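Local structure of methyltransferase FkbM (Methylobacillus flagellatus KT, 2PY6) at residues Met230-Cys233 / Glu239-Ala242; Met257-Pro260 / Asn264-Thr267; Pro363-Ser368 / Pro388-Gly393. The protein probably acts as a methyltransferase of the FkbM type, presumably transferring a methyl group from S-adenosylmethionine to an acceptor not established here. All coordinates share one frame; numbering follows the deposited sequence.

Contact 1 (Met230-Cys233 / Glu239-Ala242); sequences MVDC and ESLA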
loop_
_atom_site.group_PDB
_atom_site.type_symbol
_atom_site.label_atom_id
_atom_site.label_comp_id
_atom_site.label_asym_id
_atom_site.label_seq_id
_atom_site.Cartn_x
_atom_site.Cartn_y
_atom_site.Cartn_z
HETATM N N MSE A 230 15.876 29.427 -18.344
HETATM C CA MSE A 230 16.041 29.114 -16.921
HETATM C C MSE A 230 17.347 28.431 -16.505
HETATM O O MSE A 230 17.738 27.405 -17.093
HETATM C CB MSE A 230 14.878 28.177 -16.475
HETATM C CG MSE A 230 14.935 27.855 -15.050
HETATM SE SE MSE A 230 13.523 26.844 -14.244
HETATM C CE MSE A 230 13.564 25.299 -15.140
ATOM N N VAL A 231 18.005 29.013 -15.495
ATOM C CA VAL A 231 19.139 28.377 -14.841
ATOM C C VAL A 231 18.493 27.654 -13.647
ATOM O O VAL A 231 17.913 28.269 -12.724
ATOM C CB VAL A 231 20.232 29.379 -14.388
ATOM C CG1 VAL A 231 21.379 28.672 -13.665
ATOM C CG2 VAL A 231 20.758 30.168 -15.583
ATOM N N ASP A 232 18.540 26.330 -13.714
ATOM C CA ASP A 232 18.003 25.461 -12.662
ATOM C C ASP A 232 19.213 25.030 -11.823
ATOM O O ASP A 232 19.857 24.003 -12.066
ATOM C CB ASP A 232 17.267 24.307 -13.316
ATOM C CG ASP A 232 16.703 23.328 -12.335
ATOM O OD1 ASP A 232 16.897 23.491 -11.113
ATOM O OD2 ASP A 232 16.078 22.365 -12.818
ATOM N N CYS A 233 19.503 25.843 -10.813
ATOM C CA CYS A 233 20.667 25.665 -9.979
ATOM C C CYS A 233 20.273 24.807 -8.775
ATOM O O CYS A 233 19.468 25.232 -7.933
ATOM C CB CYS A 233 21.213 27.061 -9.617
ATOM S SG CYS A 233 22.770 27.058 -8.818
ATOM N N GLU A 239 12.442 18.256 -10.743
ATOM C CA GLU A 239 11.138 18.801 -10.444
ATOM C C GLU A 239 10.976 20.206 -10.947
ATOM O O GLU A 239 9.901 20.545 -11.392
ATOM C CB GLU A 239 10.862 18.846 -8.931
ATOM C CG GLU A 239 10.716 17.533 -8.187
ATOM C CD GLU A 239 10.766 17.773 -6.669
ATOM O OE1 GLU A 239 11.855 18.205 -6.193
ATOM O OE2 GLU A 239 9.748 17.509 -5.963
ATOM N N SER A 240 12.008 21.047 -10.879
ATOM C CA SER A 240 11.835 22.425 -11.373
ATOM C C SER A 240 11.665 22.451 -12.898
ATOM O O SER A 240 11.033 23.346 -13.417
ATOM C CB SER A 240 12.949 23.376 -10.930
ATOM O OG SER A 240 13.312 23.156 -9.587
ATOM N N LEU A 241 12.251 21.490 -13.605
ATOM C CA LEU A 241 12.089 21.401 -15.048
ATOM C C LEU A 241 10.647 21.004 -15.319
ATOM O O LEU A 241 9.976 21.573 -16.208
ATOM C CB LEU A 241 13.075 20.392 -15.679
ATOM C CG LEU A 241 12.721 19.882 -17.103
ATOM C CD1 LEU A 241 12.746 20.977 -18.163
ATOM C CD2 LEU A 241 13.611 18.762 -17.548
ATOM N N ALA A 242 10.151 20.027 -14.557
ATOM C CA ALA A 242 8.757 19.619 -14.692
ATOM C C ALA A 242 7.814 20.760 -14.411
ATOM O O ALA A 242 6.803 20.896 -15.092
ATOM C CB ALA A 242 8.447 18.439 -13.770
HETATM O O HOH W 1 14.971 20.407 -11.154
#

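Contact 2 (Met257-Pro260 / Asn264-Thr267); sequences MIEP and NLQT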
loop_
_atom_site.group_PDB
_atom_site.type_symbol
_atom_site.label_atom_id
_atom_site.label_comp_id
_atom_site.label_asym_id
_atom_site.label_seq_id
_atom_site.Cartn_x
_atom_site.Cartn_y
_atom_site.Cartn_z
HETATM N N MSE A 257 20.443 23.027 -16.533
HETATM C CA MSE A 257 20.321 22.342 -15.266
HETATM C C MSE A 257 21.711 22.070 -14.659
HETATM O O MSE A 257 22.532 21.395 -15.286
HETATM C CB MSE A 257 19.562 21.022 -15.455
HETATM C CG MSE A 257 18.159 21.162 -16.002
HETATM SE SE MSE A 257 17.179 19.495 -16.026
HETATM C CE MSE A 257 16.611 19.366 -14.642
ATOM N N ILE A 258 21.932 22.560 -13.432
ATOM C CA ILE A 258 23.220 22.447 -12.714
ATOM C C ILE A 258 23.044 21.605 -11.467
ATOM O O ILE A 258 22.281 21.973 -10.576
ATOM C CB ILE A 258 23.769 23.847 -12.308
ATOM C CG1 ILE A 258 23.764 24.801 -13.530
ATOM C CG2 ILE A 258 25.176 23.744 -11.693
ATOM C CD1 ILE A 258 24.123 26.206 -13.162
ATOM N N GLU A 259 23.743 20.465 -11.403
ATOM C CA GLU A 259 23.637 19.584 -10.266
ATOM C C GLU A 259 24.942 18.787 -10.068
ATOM O O GLU A 259 25.337 18.087 -10.987
ATOM C CB GLU A 259 22.465 18.623 -10.536
ATOM C CG GLU A 259 22.361 17.469 -9.544
ATOM C CD GLU A 259 22.128 17.939 -8.135
ATOM O OE1 GLU A 259 21.279 18.867 -7.912
ATOM O OE2 GLU A 259 22.752 17.350 -7.228
ATOM N N PRO A 260 25.598 18.870 -8.876
ATOM C CA PRO A 260 26.861 18.125 -8.702
ATOM C C PRO A 260 26.786 16.668 -8.221
ATOM O O PRO A 260 27.736 15.930 -8.453
ATOM C CB PRO A 260 27.592 18.954 -7.635
ATOM C CG PRO A 260 26.520 19.469 -6.775
ATOM C CD PRO A 260 25.307 19.680 -7.671
ATOM N N ASN A 264 22.021 12.042 -8.285
ATOM C CA ASN A 264 21.026 12.948 -8.856
ATOM C C ASN A 264 21.209 13.067 -10.363
ATOM O O ASN A 264 20.240 13.092 -11.101
ATOM C CB ASN A 264 21.096 14.317 -8.183
ATOM C CG ASN A 264 20.449 14.329 -6.831
ATOM O OD1 ASN A 264 19.635 13.462 -6.521
ATOM N ND2 ASN A 264 20.781 15.337 -6.017
ATOM N N LEU A 265 22.457 13.126 -10.814
ATOM C CA LEU A 265 22.758 13.163 -12.237
ATOM C C LEU A 265 22.268 11.874 -12.956
ATOM O O LEU A 265 21.844 11.944 -14.102
ATOM C CB LEU A 265 24.228 13.407 -12.457
ATOM C CG LEU A 265 24.769 14.808 -12.182
ATOM C CD1 LEU A 265 26.280 14.788 -12.172
ATOM C CD2 LEU A 265 24.289 15.766 -13.247
ATOM N N GLN A 266 22.329 10.714 -12.300
ATOM C CA GLN A 266 21.748 9.476 -12.883
ATOM C C GLN A 266 20.227 9.646 -13.090
ATOM O O GLN A 266 19.702 9.310 -14.123
ATOM C CB GLN A 266 22.018 8.253 -11.990
ATOM C CG GLN A 266 23.505 7.868 -11.903
ATOM C CD GLN A 266 23.781 6.766 -10.875
ATOM O OE1 GLN A 266 22.955 5.877 -10.669
ATOM N NE2 GLN A 266 24.957 6.823 -10.238
ATOM N N THR A 267 19.561 10.201 -12.086
ATOM C CA THR A 267 18.132 10.467 -12.110
ATOM C C THR A 267 17.748 11.457 -13.203
ATOM O O THR A 267 16.716 11.292 -13.854
ATOM C CB THR A 267 17.680 10.991 -10.727
ATOM O OG1 THR A 267 17.891 9.958 -9.764
ATOM C CG2 THR A 267 16.198 11.405 -10.714
#

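Contact 3 (Pro363-Ser368 / Pro388-Gly393); sequences PKLAIS and PDYQIG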
loop_
_atom_site.group_PDB
_atom_site.type_symbol
_atom_site.label_atom_id
_atom_site.label_comp_id
_atom_site.label_asym_id
_atom_site.label_seq_id
_atom_site.Cartn_x
_atom_site.Cartn_y
_atom_site.Cartn_z
ATOM N N PRO A 363 17.395 39.009 -14.402
ATOM C CA PRO A 363 16.432 37.946 -14.543
ATOM C C PRO A 363 15.582 37.838 -13.263
ATOM O O PRO A 363 15.988 38.328 -12.188
ATOM C CB PRO A 363 17.302 36.721 -14.700
ATOM C CG PRO A 363 18.556 37.047 -14.049
ATOM C CD PRO A 363 18.740 38.515 -14.118
ATOM N N LYS A 364 14.414 37.224 -13.388
ATOM C CA LYS A 364 13.625 36.889 -12.227
ATOM C C LYS A 364 14.464 35.906 -11.429
ATOM O O LYS A 364 15.261 35.142 -12.003
ATOM C CB LYS A 364 12.307 36.216 -12.623
ATOM C CG LYS A 364 11.339 37.039 -13.408
ATOM C CD LYS A 364 10.060 36.254 -13.777
ATOM C CE LYS A 364 10.271 35.120 -14.761
ATOM N NZ LYS A 364 10.632 35.643 -16.067
ATOM N N LEU A 365 14.333 35.934 -10.108
ATOM C CA LEU A 365 15.066 35.002 -9.262
ATOM C C LEU A 365 14.135 34.381 -8.243
ATOM O O LEU A 365 13.253 35.063 -7.667
ATOM C CB LEU A 365 16.204 35.704 -8.476
ATOM C CG LEU A 365 17.194 36.626 -9.201
ATOM C CD1 LEU A 365 18.072 37.364 -8.207
ATOM C CD2 LEU A 365 18.064 35.851 -10.183
ATOM N N ALA A 366 14.369 33.102 -7.992
ATOM C CA ALA A 366 13.698 32.360 -6.909
ATOM C C ALA A 366 14.837 31.725 -6.140
ATOM O O ALA A 366 15.447 30.746 -6.616
ATOM C CB ALA A 366 12.747 31.350 -7.433
ATOM N N ILE A 367 15.143 32.283 -4.959
ATOM C CA ILE A 367 16.336 31.872 -4.192
ATOM C C ILE A 367 15.924 31.253 -2.862
ATOM O O ILE A 367 15.312 31.939 -2.026
ATOM C CB ILE A 367 17.283 33.078 -3.962
ATOM C CG1 ILE A 367 17.557 33.869 -5.258
ATOM C CG2 ILE A 367 18.624 32.621 -3.381
ATOM C CD1 ILE A 367 18.272 33.083 -6.395
ATOM N N SER A 368 16.209 29.966 -2.667
ATOM C CA SER A 368 15.787 29.287 -1.441
ATOM C C SER A 368 16.508 29.984 -0.291
ATOM O O SER A 368 17.700 30.288 -0.397
ATOM C CB SER A 368 16.077 27.801 -1.492
ATOM O OG SER A 368 17.441 27.599 -1.432
ATOM N N PRO A 388 20.232 46.925 -7.801
ATOM C CA PRO A 388 19.372 47.558 -6.776
ATOM C C PRO A 388 17.902 47.843 -7.117
ATOM O O PRO A 388 17.140 48.095 -6.201
ATOM C CB PRO A 388 20.110 48.880 -6.440
ATOM C CG PRO A 388 21.021 49.140 -7.523
ATOM C CD PRO A 388 21.276 47.846 -8.291
ATOM N N ASP A 389 17.503 47.750 -8.389
ATOM C CA ASP A 389 16.121 48.032 -8.814
ATOM C C ASP A 389 15.151 46.834 -8.709
ATOM O O ASP A 389 14.022 46.919 -9.180
ATOM C CB ASP A 389 16.099 48.617 -10.248
ATOM C CG ASP A 389 16.549 47.617 -11.320
ATOM O OD1 ASP A 389 17.093 46.548 -10.976
ATOM O OD2 ASP A 389 16.372 47.926 -12.515
ATOM N N TYR A 390 15.593 45.718 -8.122
ATOM C CA TYR A 390 14.700 44.574 -7.952
ATOM C C TYR A 390 13.617 44.832 -6.908
ATOM O O TYR A 390 13.846 45.520 -5.920
ATOM C CB TYR A 390 15.439 43.348 -7.451
ATOM C CG TYR A 390 16.083 42.435 -8.455
ATOM C CD1 TYR A 390 15.321 41.746 -9.384
ATOM C CD2 TYR A 390 17.455 42.155 -8.397
ATOM C CE1 TYR A 390 15.908 40.838 -10.267
ATOM C CE2 TYR A 390 18.048 41.267 -9.274
ATOM C CZ TYR A 390 17.264 40.592 -10.201
ATOM O OH TYR A 390 17.853 39.693 -11.055
ATOM N N GLN A 391 12.441 44.270 -7.149
ATOM C CA GLN A 391 11.391 44.213 -6.144
ATOM C C GLN A 391 11.624 42.854 -5.459
ATOM O O GLN A 391 12.145 41.931 -6.091
ATOM C CB GLN A 391 10.021 44.250 -6.776
ATOM C CG GLN A 391 9.770 45.532 -7.537
ATOM C CD GLN A 391 8.315 45.830 -7.671
ATOM O OE1 GLN A 391 7.744 45.635 -8.737
ATOM N NE2 GLN A 391 7.676 46.241 -6.568
ATOM N N ILE A 392 11.233 42.730 -4.190
ATOM C CA ILE A 392 11.494 41.530 -3.426
ATOM C C ILE A 392 10.223 41.006 -2.741
ATOM O O ILE A 392 9.425 41.771 -2.178
ATOM C CB ILE A 392 12.576 41.777 -2.320
ATOM C CG1 ILE A 392 13.771 42.540 -2.872
ATOM C CG2 ILE A 392 12.986 40.419 -1.672
ATOM C CD1 ILE A 392 14.806 42.931 -1.812
ATOM N N GLY A 393 10.044 39.695 -2.799
ATOM C CA GLY A 393 8.934 39.021 -2.102
ATOM C C GLY A 393 9.478 37.821 -1.356
ATOM O O GLY A 393 10.662 37.465 -1.515
#

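Contact 1 (Met230-Cys233 / Glu239-Ala242)
D232 and S240 face each other where strand 229-233 hands over to helix 239-248, the first strand-to-helix connection in the Rossmann-like fold of class I methyltransferases. The loop between them, 234-238, probably corresponds to the glycine-rich first motif of that family, next to which S-adenosylmethionine binds in relatives. M230 and D232, two residues apart on an extended chain, both point to the helix, one carrying the apolar part of the contact and the other the polar part.

No direct hydrogen bond joins the segments; the polar link is a water. It donates to D232 OD2 at 2.8 Å and accepts from S240 N at 3.0 Å. An amide in the first turn of a helix lacks an earlier helical carbonyl to bond to, and the water takes that role. The carboxylate reaches this point because CG stands anti to the backbone N of D232 (chi1 178°), extending the short side chain straight off the strand. Its other oxygen, OD1, forms a salt bridge with K340 on strand 338-341, and K340 also makes a weak hydrogen bond with S240 OG. With an alanine in place of D232, K340 would probably be left without its carboxylate mate and the water would lose the acceptor it has on the strand.

The remaining contact is van der Waals. S240 CB lies against the carboxylate, 3.8 Å from D232 OD2, and serine, small and polar, lets the helix come this near. L241 turns chiefly to M257 and Y275, offering D232 and M230 mostly its backbone. M230, deposited as selenomethionine, is long and flexible enough to span the gap: a bend at its last torsion (chi3 61°) brings the methyl CE to 3.6 Å from S240 O.

Contact 2 (Met257-Pro260 / Asn264-Thr267)
E259 meets N264 and L265 in a partly buried contact between the end of a strand and the first turn of the helix that follows it. Strand 254-258, helix 262-274 and strand 284-287 form a beta-alpha-beta unit of the Rossmann-like methyltransferase fold, and E259 comes just after the first of these strands. In class I methyltransferases an acidic residue at this place commonly binds the ribose hydroxyls of S-adenosylmethionine, so E259 is consistent with a cofactor-binding role, although no cofactor is seen here.

One hydrogen bond crosses the contact. N264 ND2 donates to E259 OE2 at 3.1 Å, nearly straight at the hydrogen (171°). The acceptor lies in the plane of the amide, yet the amide comes to the carboxylate from above, 70° out of its plane, and the two flat groups stand close to perpendicular. E259 CG, anti to the backbone N, lies 3.7 Å from N264 CB, and the bend at chi2 (62°) turns the carboxylate toward N264. Glutamate suits the position because its two oxygens can serve several N-H groups: OE2 also accepts from D261 N, and OE1 from S236 N in the loop 234-238. The carboxylate is thereby pinned to the loops after two neighbouring strands, which fixes its rotation.

L265 supplies the van der Waals part. Its branched end closes round the backbone carbonyl of E259, the methyl CD2 also lying loosely 4.3 Å from E259 CB. Leucine fits here, since it can shield the peptide oxygen while also packing on V286 of strand 284-287. P260 adds little more than its carbonyl, grazed by CD1. The closest approach of L265 is CD2 to E259 O, at 3.4 Å.

Contact 3 (Pro363-Ser368 / Pro388-Gly393)
With CG anti to its own carbonyl carbon (chi1 -87°), Y390 sends its ring from the approach to strand 392-396 to the start of strand 364-368, where the hydroxyl meets P363. L365 takes the same kind of first torsion (chi1 -49°), which sets its branched end beside that hydroxyl. The two strands are not neighbours in the sheet: strand 404-408 runs between them, antiparallel to both. This order, with the seventh strand inserted antiparallel between the fifth and the sixth, is the hallmark of the class I methyltransferase sheet, and the tyrosine spans the interval.

Y390 OH donates to P363 O over 2.6 Å. The donor lies in the carbonyl plane at a C=O...donor angle of 145°, and the oxygen in turn sits at the ring edge, in the ring plane, 3.2 Å from Y390 CE1. Proline N has no hydrogen to offer, so the ring of P363 meets the hydroxyl by van der Waals contact, its CD 3.4 Å from Y390 OH. L365 crosses the tyrosine at about a right angle; its CG is 3.6 Å from Y390 OH, and CD1 comes obliquely to within 3.9 Å of CZ. Both L365 and Y390 also pack on I383 of helix 375-386, and L365 on F408.

Tyrosine suits this place because its ring packs against L365 and I383 and it has one polar atom at the far end. The hydrogen bond satisfies that buried hydroxyl and a backbone oxygen at the head of the strand together, and it holds the hydroxyl end of the ring in place.

All three contacts reach one seven-stranded sheet. Contacts 1 and 3 are buried, contact 2 only partly so. Contacts 1 and 2 are successive strand-to-helix connections on adjacent strands and touch directly: D232 O probably accepts a hydrogen bond from I258 N, and the methyl CE of M257 packs on both D232 and L241. Contact 3 lies on the other side of contact 1 from contact 2, its centre about 16 Å from that of contact 1 and about 25 Å from that of contact 2. Chemistry follows place: the carboxylates of D232 and E259, near the presumed cofactor site, are held by a lysine, a water and N-H groups, whereas contact 3 relies on a tyrosine anchored to a backbone carbonyl.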